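Local coordinates for ABC transporter substrate binding protein (Ribose) (PDB 5DKV) that binds a sugar, here alpha-D-tagatopyranose, between its two lobes and probably hands such sugars to an ABC transporter for uptake, at residues A[96-99]-A[100-104]; A[166-169]-A[170-174]; A[238-242]-A[243-247]; A[254-257]-A[258-261]. One frame throughout, in Å; residues are numbered along the deposited sequence.

Interaction 1 of 4, residues A[96-99]-A[100-104]; sequences TQLV and QPLKK
L98 and L102 meet through backbone and side chain alike where the loop 96-98 runs into helix 99-107. Two backbone hydrogen bonds start the helix: L102 N donates a hydrogen bond to L98 O (3.1 Å), the donor tilted 30° from the carbonyl plane, and K103 N bonds to V99 O at 2.9 Å, this time lying in that plane. A water joins the preceding turn to the helix, donating to T96 O and accepting from Q100 N at 2.8 Å, and thereby serves an amide of the first helical turn. This is the N-terminal turn of the helix that follows strand 87-90 in the alternating strand-helix order of a type 1 periplasmic binding protein. Carbon atoms of P101 and L102 crowd the carbonyls of Q97 and L98. The P101 ring, which brings no N-H to the helix start, sets CD 3.3 Å from Q97 O, with CG beside it. L102 CB lies 3.3 Å from L98 O, and with CG anti to the carbonyl carbon (chi1 -76°) CG stays close to that oxygen too. The apolar contact is between L102 CD1 and L98 CB, 4.3 Å apart. Both leucines are buried against I90 of strand 87-90 and against helix 70-81, where L102 and P101 share L77.

Interaction 2 of 4, residues A[166-169]-A[170-174]; sequences SNVK and PGVST. With T6T (alpha-D-tagatopyranose), chain E.
K169 reaches forward over the turn that follows strand 161-167 and lays its aliphatic chain on P170 and V172. Its CB sits 3.4 Å from P170 N, close to the ring carbon CD. One bond further, CG passes P170 O at 3.3 Å. A bend at chi2 brings CD to 3.6 Å from V172 CG2, the K169 and V172 side chains crossing at about a right angle, and a second bend at chi3 turns the rest of the chain away from V172, carrying NZ with it. V172 holds CG2 anti to its own carbonyl carbon, a setting that also places this methyl 3.5 Å from K169 O, and the same methyl has V168 CG1 as a more distant neighbour. Residues 169-172 form a type II beta turn, with G171 at the position of positive phi, and V172 is the N-cap residue of helix 173-186; the turn forms most of the strand-to-helix connection of a beta-alpha-beta unit completed by strand 192-199. Before it, N167 OD1 accepts the V168 amide at 2.7 Å, the donor standing above the carbonyl plane, while N167 ND2 is tied to E179 and to T175 O. After it, the first helical turn presents T174 to the ligand: with chi1 at 48°, OG1 lies between the backbone N and the carbonyl carbon and donates to O5 of the tagatopyranose at 2.8 Å, in the pocket that D116 and R178 also line.

Interaction 3 of 4, residues A[238-242]-A[243-247]; sequences GVQQA and GQSGT
With chi1 at -59° and a second bend at chi2, Q244 folds its side chain back toward the end of helix 229-241, while V239 turns CG1 anti to its backbone N (chi1 169°) and lays that methyl against the Q244 backbone, 3.4 Å from Q244 O. The chain closes the helix here with a Schellman motif. G243 takes positive phi (78°), the usual glycine position of this motif, and two amides return to the last turn: Q244 N bonds to V239 O at 3.0 Å, nearly straight at the hydrogen, and G243 N bonds to Q240 O at the same length but from well above the carbonyl plane. Q244 NE2 adds a weak hydrogen bond to A242 O (3.3 Å), its CG passing near A242 CB on the way. V239 is buried and touches L211 of helix 204-217 and L267, and the Q244 side chain touches Y215. Much of the contact lies near the protein surface, in the link to strand 249-253. There Q240 and S245 meet through a single water, which donates to Q240 OE1 at 2.8 Å and lies 2.6 Å from S245 OG.

Interaction 4 of 4, residues A[254-257]-A[258-261]; sequences DAPG and SVVD. With T6T (alpha-D-tagatopyranose), chain E.
G257, S258 and V259 carry most of the contact, together with P256, whose side chain and that of V259 cross at about a right angle. V259 N donates to P256 O at 3.0 Å, almost straight at the hydrogen though from above the carbonyl plane, and so closes the type I turn 256-259 leading into helix 259-264. With chi1 at -61°, both methyls of V259 lie close to this oxygen, CG2 at 3.3 Å, and CG1 also touches P256 CD. S258 turns OG between its backbone N and carbonyl carbon (chi1 51°), resting it 3.6 Å from P256 CG. G257 contributes its carbonyl: G257 O accepts V260 N at 3.3 Å and also accepts a hydrogen bond from a water that in turn accepts from D261 N. V259 packs on A271 of strand 270-273. At the other end of the segment, D254 OD1 accepts a hydrogen bond from O3 of the bound tagatopyranose at 2.6 Å. D254 OD2 is held by Y322 OH and Q274 NE2, and Q274 itself bonds to the sugar. The bonds to OD2 probably limit rotation of the carboxylate and keep OD1 directed at the sugar hydroxyl.

How the interactions relate
Along the chain the four contacts follow in series, each at a junction between a helix and a loop or strand. Interaction 1 starts helix 99-107 in one lobe; the other three lie in the second lobe, on the far side of the sugar. Interactions 2 and 4 both reach the tagatopyranose, although their centres are about 21 Å apart. Interaction 3 ends helix 229-241 at the surface, its centre about 17 Å from that of interaction 4; strand 249-253 runs between them and leads to D254. Interactions 1 and 3 lie farthest apart, about 43 Å between centres. T174 and D254 bring a helix start and a loop to the sugar, whereas the helix end at 238-247 lies away from it.

Interaction 1 of 4, residues A[96-99]-A[100-104]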
ATOM      1  N   THR A  96       8.997  -7.436  11.906  1.00 15.92           N
ATOM      2  CA  THR A  96       9.634  -7.926  13.132  1.00 18.74           C
ATOM      3  C   THR A  96      10.009  -6.796  14.077  1.00 18.50           C
ATOM      4  O   THR A  96       9.830  -6.919  15.291  1.00 21.58           O
ATOM      5  CB  THR A  96      10.904  -8.756  12.822  1.00 19.66           C
ATOM      6  OG1 THR A  96      11.829  -7.955  12.084  1.00 41.65           O
ATOM      7  CG2 THR A  96      10.551  -9.944  12.007  1.00 18.88           C
ATOM      8  N   GLN A  97      10.512  -5.686  13.537  1.00 17.73           N
ATOM      9  CA  GLN A  97      11.070  -4.654  14.399  1.00 19.73           C
ATOM     10  C   GLN A  97       9.977  -3.827  15.090  1.00 12.57           C
ATOM     11  O   GLN A  97      10.257  -3.132  16.051  1.00 18.40           O
ATOM     12  CB  GLN A  97      11.990  -3.724  13.613  1.00 18.92           C
ATOM     13  CG  GLN A  97      13.284  -4.366  13.095  1.00 27.03           C
ATOM     14  CD  GLN A  97      13.965  -5.257  14.117  1.00 43.02           C
ATOM     15  OE1 GLN A  97      14.156  -4.870  15.270  1.00 53.05           O
ATOM     16  NE2 GLN A  97      14.326  -6.465  13.700  1.00 47.21           N
ATOM     17  N   LEU A  98       8.744  -3.912  14.611  1.00 14.03           N
ATOM     18  CA  LEU A  98       7.625  -3.213  15.269  1.00 12.97           C
ATOM     19  C   LEU A  98       6.926  -4.080  16.308  1.00 13.04           C
ATOM     20  O   LEU A  98       6.068  -3.599  17.042  1.00 15.79           O
ATOM     21  CB  LEU A  98       6.611  -2.727  14.222  1.00 12.67           C
ATOM     22  CG  LEU A  98       6.804  -1.263  13.749  1.00 10.84           C
ATOM     23  CD1 LEU A  98       6.383  -0.258  14.836  1.00 14.25           C
ATOM     24  CD2 LEU A  98       8.220  -1.015  13.285  1.00 10.38           C
ATOM     25  N   VAL A  99       7.322  -5.342  16.416  1.00 13.87           N
ATOM     26  CA  VAL A  99       6.640  -6.247  17.342  1.00 12.52           C
ATOM     27  C   VAL A  99       6.821  -5.811  18.792  1.00 14.58           C
ATOM     28  O   VAL A  99       5.823  -5.581  19.478  1.00 15.63           O
ATOM     29  CB  VAL A  99       7.123  -7.693  17.163  1.00 16.30           C
ATOM     30  CG1 VAL A  99       6.534  -8.626  18.248  1.00 18.80           C
ATOM     31  CG2 VAL A  99       6.753  -8.161  15.784  1.00 14.38           C
ATOM     32  N   GLN A 100       8.060  -5.698  19.274  1.00 17.15           N
ATOM     33  CA  GLN A 100       8.243  -5.366  20.688  1.00 15.36           C
ATOM     34  C   GLN A 100       7.773  -3.935  21.044  1.00 17.41           C
ATOM     35  O   GLN A 100       7.181  -3.723  22.115  1.00 17.48           O
ATOM     36  CB  GLN A 100       9.701  -5.570  21.116  1.00 23.94           C
ATOM     37  CG  GLN A 100      10.092  -7.045  21.238  1.00 29.92           C
ATOM     38  CD  GLN A 100       9.189  -7.826  22.192  1.00 36.55           C
ATOM     39  OE1 GLN A 100       8.808  -7.331  23.254  1.00 38.60           O
ATOM     40  NE2 GLN A 100       8.830  -9.043  21.805  1.00 40.03           N
ATOM     41  N   PRO A 101       8.015  -2.951  20.161  1.00 18.13           N
ATOM     42  CA  PRO A 101       7.484  -1.616  20.439  1.00 18.66           C
ATOM     43  C   PRO A 101       5.966  -1.592  20.556  1.00 13.74           C
ATOM     44  O   PRO A 101       5.452  -0.909  21.442  1.00 17.67           O
ATOM     45  CB  PRO A 101       7.971  -0.799  19.235  1.00 19.54           C
ATOM     46  CG  PRO A 101       9.235  -1.459  18.852  1.00 17.13           C
ATOM     47  CD  PRO A 101       8.944  -2.928  19.019  1.00 17.40           C
ATOM     48  N   LEU A 102       5.255  -2.325  19.701  1.00 14.44           N
ATOM     49  CA  LEU A 102       3.795  -2.391  19.813  1.00 13.14           C
ATOM     50  C   LEU A 102       3.354  -3.230  21.008  1.00 14.61           C
ATOM     51  O   LEU A 102       2.326  -2.949  21.614  1.00 15.97           O
ATOM     52  CB  LEU A 102       3.166  -2.931  18.522  1.00 14.08           C
ATOM     53  CG  LEU A 102       3.141  -1.904  17.388  1.00 11.10           C
ATOM     54  CD1 LEU A 102       2.739  -2.557  16.081  1.00 12.34           C
ATOM     55  CD2 LEU A 102       2.192  -0.748  17.731  1.00 11.03           C
ATOM     56  N   LYS A 103       4.154  -4.232  21.368  1.00 16.48           N
ATOM     57  CA  LYS A 103       3.884  -5.067  22.526  1.00 17.51           C
ATOM     58  C   LYS A 103       3.819  -4.227  23.805  1.00 17.09           C
ATOM     59  O   LYS A 103       3.014  -4.488  24.703  1.00 19.84           O
ATOM     60  CB  LYS A 103       4.980  -6.131  22.660  1.00 19.93           C
ATOM     61  CG  LYS A 103       4.513  -7.530  22.986  1.00 39.49           C
ATOM     62  CD  LYS A 103       4.015  -7.646  24.393  1.00 38.38           C
ATOM     63  CE  LYS A 103       3.974  -9.106  24.830  1.00 43.25           C
ATOM     64  NZ  LYS A 103       4.629  -9.284  26.146  1.00 45.63           N
ATOM     65  N   LYS A 104       4.659  -3.197  23.873  1.00 24.44           N
ATOM     66  CA  LYS A 104       4.621  -2.272  25.003  1.00 27.26           C
ATOM     67  C   LYS A 104       3.265  -1.574  25.135  1.00 21.06           C
ATOM     68  O   LYS A 104       2.782  -1.364  26.258  1.00 25.59           O
ATOM     69  CB  LYS A 104       5.721  -1.225  24.870  1.00 25.31           C
ATOM     70  CG  LYS A 104       7.096  -1.794  25.078  1.00 35.56           C
ATOM     71  CD  LYS A 104       8.087  -0.729  25.571  1.00 50.68           C
ATOM     72  CE  LYS A 104       8.996  -0.208  24.467  1.00 55.89           C
ATOM     73  NZ  LYS A 104      10.428  -0.334  24.861  1.00 59.50           N
TER
HETATM   74  O   HOH W   1      10.423  -6.224  17.791  1.00 24.60           O

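Interaction 2 of 4, residues A[166-169]-A[170-174]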
ATOM      1  N   SER A 166       9.700  -3.352 -10.470  1.00  8.52           N
ATOM      2  CA  SER A 166      10.326  -2.262  -9.770  1.00  8.74           C
ATOM      3  C   SER A 166       9.690  -2.261  -8.390  1.00 10.93           C
ATOM      4  O   SER A 166       8.479  -2.120  -8.270  1.00 10.92           O
ATOM      5  CB  SER A 166      10.101  -0.941 -10.525  1.00  9.06           C
ATOM      6  OG  SER A 166      10.502   0.189  -9.789  1.00  9.80           O
ATOM      7  N   ASN A 167      10.495  -2.485  -7.360  1.00  9.06           N
ATOM      8  CA  ASN A 167       9.981  -2.648  -6.007  1.00  8.74           C
ATOM      9  C   ASN A 167      10.760  -1.844  -4.986  1.00 13.25           C
ATOM     10  O   ASN A 167      11.766  -1.194  -5.311  1.00 12.62           O
ATOM     11  CB  ASN A 167       9.997  -4.128  -5.633  1.00  9.29           C
ATOM     12  CG  ASN A 167       8.891  -4.508  -4.694  1.00 10.71           C
ATOM     13  OD1 ASN A 167       8.227  -3.653  -4.111  1.00 11.86           O
ATOM     14  ND2 ASN A 167       8.671  -5.802  -4.557  1.00 12.93           N
ATOM     15  N   VAL A 168      10.283  -1.869  -3.749  1.00 12.03           N
ATOM     16  CA  VAL A 168      10.817  -0.996  -2.713  1.00 12.29           C
ATOM     17  C   VAL A 168      12.073  -1.578  -2.071  1.00 14.02           C
ATOM     18  O   VAL A 168      13.190  -1.097  -2.306  1.00 13.91           O
ATOM     19  CB  VAL A 168       9.729  -0.735  -1.633  1.00 14.42           C
ATOM     20  CG1 VAL A 168      10.259   0.170  -0.541  1.00 13.98           C
ATOM     21  CG2 VAL A 168       8.521  -0.093  -2.267  1.00 11.70           C
ATOM     22  N   LYS A 169      11.880  -2.630  -1.284  1.00 12.15           N
ATOM     23  CA  LYS A 169      12.948  -3.225  -0.491  1.00 14.16           C
ATOM     24  C   LYS A 169      12.461  -4.591  -0.033  1.00 14.05           C
ATOM     25  O   LYS A 169      11.299  -4.709   0.332  1.00 16.94           O
ATOM     26  CB  LYS A 169      13.277  -2.263   0.669  1.00 23.87           C
ATOM     27  CG  LYS A 169      13.343  -2.791   2.079  1.00 34.44           C
ATOM     28  CD  LYS A 169      12.647  -1.850   3.079  1.00 45.37           C
ATOM     29  CE  LYS A 169      13.220  -0.449   3.127  1.00 42.75           C
ATOM     30  NZ  LYS A 169      12.663   0.313   4.300  1.00 37.03           N
ATOM     31  N   PRO A 170      13.330  -5.622  -0.056  1.00 13.78           N
ATOM     32  CA  PRO A 170      12.882  -6.907   0.506  1.00 17.75           C
ATOM     33  C   PRO A 170      12.359  -6.759   1.928  1.00 21.44           C
ATOM     34  O   PRO A 170      12.910  -5.983   2.709  1.00 18.31           O
ATOM     35  CB  PRO A 170      14.145  -7.768   0.506  1.00 20.36           C
ATOM     36  CG  PRO A 170      15.061  -7.135  -0.495  1.00 18.94           C
ATOM     37  CD  PRO A 170      14.733  -5.658  -0.490  1.00 16.90           C
ATOM     38  N   GLY A 171      11.309  -7.508   2.259  1.00 22.50           N
ATOM     39  CA  GLY A 171      10.804  -7.529   3.615  1.00 18.26           C
ATOM     40  C   GLY A 171       9.615  -6.641   3.924  1.00 23.18           C
ATOM     41  O   GLY A 171       9.015  -6.766   4.997  1.00 24.06           O
ATOM     42  N   VAL A 172       9.263  -5.739   3.014  1.00 16.57           N
ATOM     43  CA  VAL A 172       8.072  -4.930   3.199  1.00 17.34           C
ATOM     44  C   VAL A 172       6.889  -5.840   2.904  1.00 13.77           C
ATOM     45  O   VAL A 172       6.822  -6.392   1.833  1.00 12.68           O
ATOM     46  CB  VAL A 172       8.038  -3.708   2.266  1.00 15.24           C
ATOM     47  CG1 VAL A 172       6.727  -2.934   2.449  1.00 12.98           C
ATOM     48  CG2 VAL A 172       9.265  -2.821   2.509  1.00 16.39           C
ATOM     49  N   SER A 173       5.975  -6.019   3.857  1.00 17.20           N
ATOM     50  CA  SER A 173       5.032  -7.129   3.760  1.00 18.24           C
ATOM     51  C   SER A 173       4.137  -7.025   2.515  1.00 13.17           C
ATOM     52  O   SER A 173       3.902  -8.002   1.825  1.00 12.53           O
ATOM     53  CB  SER A 173       4.174  -7.217   5.024  1.00 17.70           C
ATOM     54  OG  SER A 173       3.187  -6.195   5.107  1.00 19.26           O
ATOM     55  N   THR A 174       3.667  -5.833   2.248  1.00 10.77           N
ATOM     56  CA  THR A 174       2.725  -5.602   1.151  1.00  9.35           C
ATOM     57  C   THR A 174       3.388  -5.803  -0.214  1.00  9.26           C
ATOM     58  O   THR A 174       2.871  -6.515  -1.072  1.00 11.64           O
ATOM     59  CB  THR A 174       2.181  -4.194   1.205  1.00  9.16           C
ATOM     60  OG1 THR A 174       3.288  -3.309   1.373  1.00  9.57           O
ATOM     61  CG2 THR A 174       1.190  -4.032   2.374  1.00 11.94           C
TER
HETATM   62  O3  T6T E 401       1.587   1.005  -1.826  1.00  7.37           O
HETATM   63  C3  T6T E 401       1.304   1.745  -0.646  1.00  5.80           C
HETATM   64  C4  T6T E 401       1.255   0.824   0.495  1.00  6.86           C
HETATM   65  O4  T6T E 401       0.163  -0.146   0.288  1.00  8.07           O
HETATM   66  C5  T6T E 401       2.540   0.141   0.663  1.00  7.27           C
HETATM   67  O5  T6T E 401       2.555  -0.677   1.846  1.00  9.02           O
HETATM   68  C6  T6T E 401       3.682   1.122   0.864  1.00  7.69           C
HETATM   69  O6  T6T E 401       3.704   2.066  -0.248  1.00  9.00           O
HETATM   70  C2  T6T E 401       2.437   2.759  -0.396  1.00  6.42           C
HETATM   71  O2  T6T E 401       2.107   3.483   0.765  1.00  9.14           O
HETATM   72  C1  T6T E 401       2.712   3.673  -1.523  1.00  9.55           C
HETATM   73  O1  T6T E 401       1.606   4.452  -1.852  1.00  8.79           O

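Interaction 3 of 4, residues A[238-242]-A[243-247]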
ATOM      1  N   GLY A 238      11.120   7.221 -15.769  1.00 12.54           N
ATOM      2  CA  GLY A 238      12.282   6.716 -16.475  1.00 11.21           C
ATOM      3  C   GLY A 238      11.980   6.374 -17.928  1.00 11.64           C
ATOM      4  O   GLY A 238      12.752   6.712 -18.826  1.00 12.61           O
ATOM      5  N   VAL A 239      10.856   5.705 -18.161  1.00 11.58           N
ATOM      6  CA  VAL A 239      10.438   5.366 -19.510  1.00 13.65           C
ATOM      7  C   VAL A 239      10.245   6.636 -20.352  1.00 13.57           C
ATOM      8  O   VAL A 239      10.690   6.703 -21.498  1.00 13.73           O
ATOM      9  CB  VAL A 239       9.140   4.531 -19.495  1.00 10.26           C
ATOM     10  CG1 VAL A 239       8.556   4.396 -20.903  1.00 11.93           C
ATOM     11  CG2 VAL A 239       9.388   3.177 -18.894  1.00  9.86           C
ATOM     12  N   GLN A 240       9.585   7.639 -19.785  1.00 11.78           N
ATOM     13  CA  GLN A 240       9.376   8.902 -20.491  1.00 12.22           C
ATOM     14  C   GLN A 240      10.733   9.568 -20.832  1.00 13.96           C
ATOM     15  O   GLN A 240      10.955  10.001 -21.965  1.00 14.76           O
ATOM     16  CB  GLN A 240       8.489   9.833 -19.649  1.00 12.48           C
ATOM     17  CG  GLN A 240       8.207  11.182 -20.257  1.00 16.70           C
ATOM     18  CD  GLN A 240       7.133  11.147 -21.328  1.00 36.62           C
ATOM     19  OE1 GLN A 240       5.959  10.903 -21.042  1.00 37.19           O
ATOM     20  NE2 GLN A 240       7.528  11.421 -22.568  1.00 48.13           N
ATOM     21  N   GLN A 241      11.657   9.578 -19.877  1.00 14.01           N
ATOM     22  CA  GLN A 241      12.941  10.269 -20.055  1.00 12.73           C
ATOM     23  C   GLN A 241      13.797   9.545 -21.094  1.00 14.36           C
ATOM     24  O   GLN A 241      14.612  10.164 -21.795  1.00 17.14           O
ATOM     25  CB  GLN A 241      13.690  10.373 -18.730  1.00 16.14           C
ATOM     26  CG  GLN A 241      15.080  11.031 -18.827  1.00 22.22           C
ATOM     27  CD  GLN A 241      15.036  12.503 -19.184  1.00 24.97           C
ATOM     28  OE1 GLN A 241      14.917  13.355 -18.308  1.00 29.42           O
ATOM     29  NE2 GLN A 241      15.132  12.811 -20.474  1.00 23.11           N
ATOM     30  N   ALA A 242      13.596   8.235 -21.197  1.00 15.78           N
ATOM     31  CA  ALA A 242      14.289   7.420 -22.185  1.00 13.73           C
ATOM     32  C   ALA A 242      13.706   7.559 -23.585  1.00 17.25           C
ATOM     33  O   ALA A 242      14.230   6.977 -24.532  1.00 19.94           O
ATOM     34  CB  ALA A 242      14.253   5.967 -21.771  1.00 13.86           C
ATOM     35  N   GLY A 243      12.601   8.284 -23.711  1.00 14.87           N
ATOM     36  CA  GLY A 243      11.907   8.392 -24.988  1.00 15.60           C
ATOM     37  C   GLY A 243      11.047   7.204 -25.399  1.00 19.55           C
ATOM     38  O   GLY A 243      10.695   7.071 -26.577  1.00 19.51           O
ATOM     39  N   GLN A 244      10.692   6.347 -24.449  1.00 13.38           N
ATOM     40  CA  GLN A 244      10.023   5.102 -24.787  1.00 17.12           C
ATOM     41  C   GLN A 244       8.559   5.033 -24.354  1.00 17.04           C
ATOM     42  O   GLN A 244       7.996   3.943 -24.257  1.00 15.38           O
ATOM     43  CB  GLN A 244      10.789   3.934 -24.187  1.00 17.47           C
ATOM     44  CG  GLN A 244      12.228   3.852 -24.686  1.00 16.52           C
ATOM     45  CD  GLN A 244      12.338   3.862 -26.204  1.00 26.89           C
ATOM     46  OE1 GLN A 244      11.666   3.103 -26.883  1.00 26.44           O
ATOM     47  NE2 GLN A 244      13.183   4.750 -26.738  1.00 39.90           N
ATOM     48  N   SER A 245       7.937   6.181 -24.144  1.00 14.21           N
ATOM     49  CA  SER A 245       6.544   6.196 -23.727  1.00 10.84           C
ATOM     50  C   SER A 245       5.691   5.449 -24.733  1.00 12.09           C
ATOM     51  O   SER A 245       5.789   5.696 -25.945  1.00 16.16           O
ATOM     52  CB  SER A 245       6.036   7.617 -23.562  1.00 17.41           C
ATOM     53  OG  SER A 245       4.668   7.589 -23.197  1.00 15.49           O
ATOM     54  N   GLY A 246       4.888   4.514 -24.238  1.00 15.40           N
ATOM     55  CA  GLY A 246       4.022   3.701 -25.073  1.00 19.17           C
ATOM     56  C   GLY A 246       4.678   2.465 -25.679  1.00 21.01           C
ATOM     57  O   GLY A 246       4.000   1.558 -26.158  1.00 27.79           O
ATOM     58  N   THR A 247       6.000   2.443 -25.691  1.00 14.69           N
ATOM     59  CA  THR A 247       6.756   1.297 -26.200  1.00 13.20           C
ATOM     60  C   THR A 247       7.099   0.321 -25.078  1.00 19.17           C
ATOM     61  O   THR A 247       6.871  -0.884 -25.193  1.00 22.00           O
ATOM     62  CB  THR A 247       8.029   1.763 -26.891  1.00 16.26           C
ATOM     63  OG1 THR A 247       7.661   2.632 -27.970  1.00 26.84           O
ATOM     64  CG2 THR A 247       8.825   0.575 -27.431  1.00 21.32           C
TER
HETATM   65  O   HOH W   2       3.830  10.026 -22.691  1.00 26.33           O

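Interaction 4 of 4, residues A[254-257]-A[258-261]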
ATOM      1  N   ASP A 254      -1.032   1.624  -7.210  1.00  6.95           N
ATOM      2  CA  ASP A 254      -1.511   2.862  -6.587  1.00  9.56           C
ATOM      3  C   ASP A 254      -1.932   3.879  -7.644  1.00 12.30           C
ATOM      4  O   ASP A 254      -1.748   3.660  -8.847  1.00 11.35           O
ATOM      5  CB  ASP A 254      -0.483   3.439  -5.598  1.00  8.04           C
ATOM      6  CG  ASP A 254      -0.285   2.526  -4.392  1.00 10.69           C
ATOM      7  OD1 ASP A 254       0.873   2.115  -4.112  1.00  7.98           O
ATOM      8  OD2 ASP A 254      -1.317   2.205  -3.737  1.00  9.86           O
ATOM      9  N   ALA A 255      -2.588   4.941  -7.195  1.00 11.55           N
ATOM     10  CA  ALA A 255      -3.235   5.881  -8.122  1.00  8.06           C
ATOM     11  C   ALA A 255      -3.093   7.330  -7.658  1.00 10.57           C
ATOM     12  O   ALA A 255      -4.080   7.990  -7.309  1.00 13.80           O
ATOM     13  CB  ALA A 255      -4.687   5.514  -8.295  1.00 11.91           C
ATOM     14  N   PRO A 256      -1.864   7.850  -7.674  1.00 12.20           N
ATOM     15  CA  PRO A 256      -1.722   9.281  -7.414  1.00 21.77           C
ATOM     16  C   PRO A 256      -2.337  10.096  -8.551  1.00 18.56           C
ATOM     17  O   PRO A 256      -2.599   9.556  -9.629  1.00 13.67           O
ATOM     18  CB  PRO A 256      -0.211   9.484  -7.342  1.00 21.06           C
ATOM     19  CG  PRO A 256       0.361   8.385  -8.130  1.00 14.92           C
ATOM     20  CD  PRO A 256      -0.573   7.211  -7.990  1.00 12.69           C
ATOM     21  N   GLY A 257      -2.531  11.383  -8.317  1.00 17.38           N
ATOM     22  CA  GLY A 257      -3.155  12.256  -9.294  1.00 16.37           C
ATOM     23  C   GLY A 257      -2.520  12.212 -10.667  1.00 18.02           C
ATOM     24  O   GLY A 257      -3.204  12.401 -11.672  1.00 17.45           O
ATOM     25  N   SER A 258      -1.210  11.982 -10.706  1.00 16.34           N
ATOM     26  CA  SER A 258      -0.473  11.926 -11.961  1.00 16.80           C
ATOM     27  C   SER A 258      -0.969  10.828 -12.917  1.00 15.72           C
ATOM     28  O   SER A 258      -0.652  10.873 -14.106  1.00 15.24           O
ATOM     29  CB  SER A 258       1.010  11.708 -11.680  1.00 20.26           C
ATOM     30  OG  SER A 258       1.180  10.613 -10.803  1.00 19.61           O
ATOM     31  N   VAL A 259      -1.736   9.850 -12.435  1.00 14.13           N
ATOM     32  CA  VAL A 259      -2.141   8.772 -13.343  1.00 15.80           C
ATOM     33  C   VAL A 259      -3.091   9.283 -14.426  1.00 19.21           C
ATOM     34  O   VAL A 259      -3.207   8.673 -15.475  1.00 16.64           O
ATOM     35  CB  VAL A 259      -2.826   7.563 -12.623  1.00 22.07           C
ATOM     36  CG1 VAL A 259      -1.883   6.922 -11.618  1.00 21.78           C
ATOM     37  CG2 VAL A 259      -4.187   7.954 -12.001  1.00 19.92           C
ATOM     38  N   VAL A 260      -3.801  10.377 -14.171  1.00 15.15           N
ATOM     39  CA  VAL A 260      -4.682  10.923 -15.191  1.00 17.52           C
ATOM     40  C   VAL A 260      -3.895  11.325 -16.441  1.00 18.20           C
ATOM     41  O   VAL A 260      -4.177  10.815 -17.524  1.00 16.34           O
ATOM     42  CB  VAL A 260      -5.489  12.114 -14.688  1.00 21.04           C
ATOM     43  CG1 VAL A 260      -6.438  12.611 -15.787  1.00 21.01           C
ATOM     44  CG2 VAL A 260      -6.285  11.723 -13.454  1.00 27.25           C
ATOM     45  N   ASP A 261      -2.903  12.208 -16.304  1.00 15.42           N
ATOM     46  CA  ASP A 261      -2.077  12.581 -17.448  1.00 20.39           C
ATOM     47  C   ASP A 261      -1.292  11.387 -17.982  1.00 11.85           C
ATOM     48  O   ASP A 261      -1.164  11.243 -19.188  1.00 14.24           O
ATOM     49  CB  ASP A 261      -1.106  13.704 -17.084  1.00 23.37           C
ATOM     50  CG  ASP A 261      -1.807  15.025 -16.830  1.00 45.13           C
ATOM     51  OD1 ASP A 261      -3.039  15.098 -17.021  1.00 47.23           O
ATOM     52  OD2 ASP A 261      -1.122  15.999 -16.452  1.00 53.47           O
TER
HETATM   53  O3  T6T E 401       1.587   1.005  -1.826  1.00  7.37           O
HETATM   54  C3  T6T E 401       1.304   1.745  -0.646  1.00  5.80           C
HETATM   55  C4  T6T E 401       1.255   0.824   0.495  1.00  6.86           C
HETATM   56  O4  T6T E 401       0.163  -0.146   0.288  1.00  8.07           O
HETATM   57  C5  T6T E 401       2.540   0.141   0.663  1.00  7.27           C
HETATM   58  O5  T6T E 401       2.555  -0.677   1.846  1.00  9.02           O
HETATM   59  C6  T6T E 401       3.682   1.122   0.864  1.00  7.69           C
HETATM   60  O6  T6T E 401       3.704   2.066  -0.248  1.00  9.00           O
HETATM   61  C2  T6T E 401       2.437   2.759  -0.396  1.00  6.42           C
HETATM   62  O2  T6T E 401       2.107   3.483   0.765  1.00  9.14           O
HETATM   63  C1  T6T E 401       2.712   3.673  -1.523  1.00  9.55           C
HETATM   64  O1  T6T E 401       1.606   4.452  -1.852  1.00  8.79           O
HETATM   65  O   HOH W   3      -2.430  14.004 -13.967  1.00 18.54           O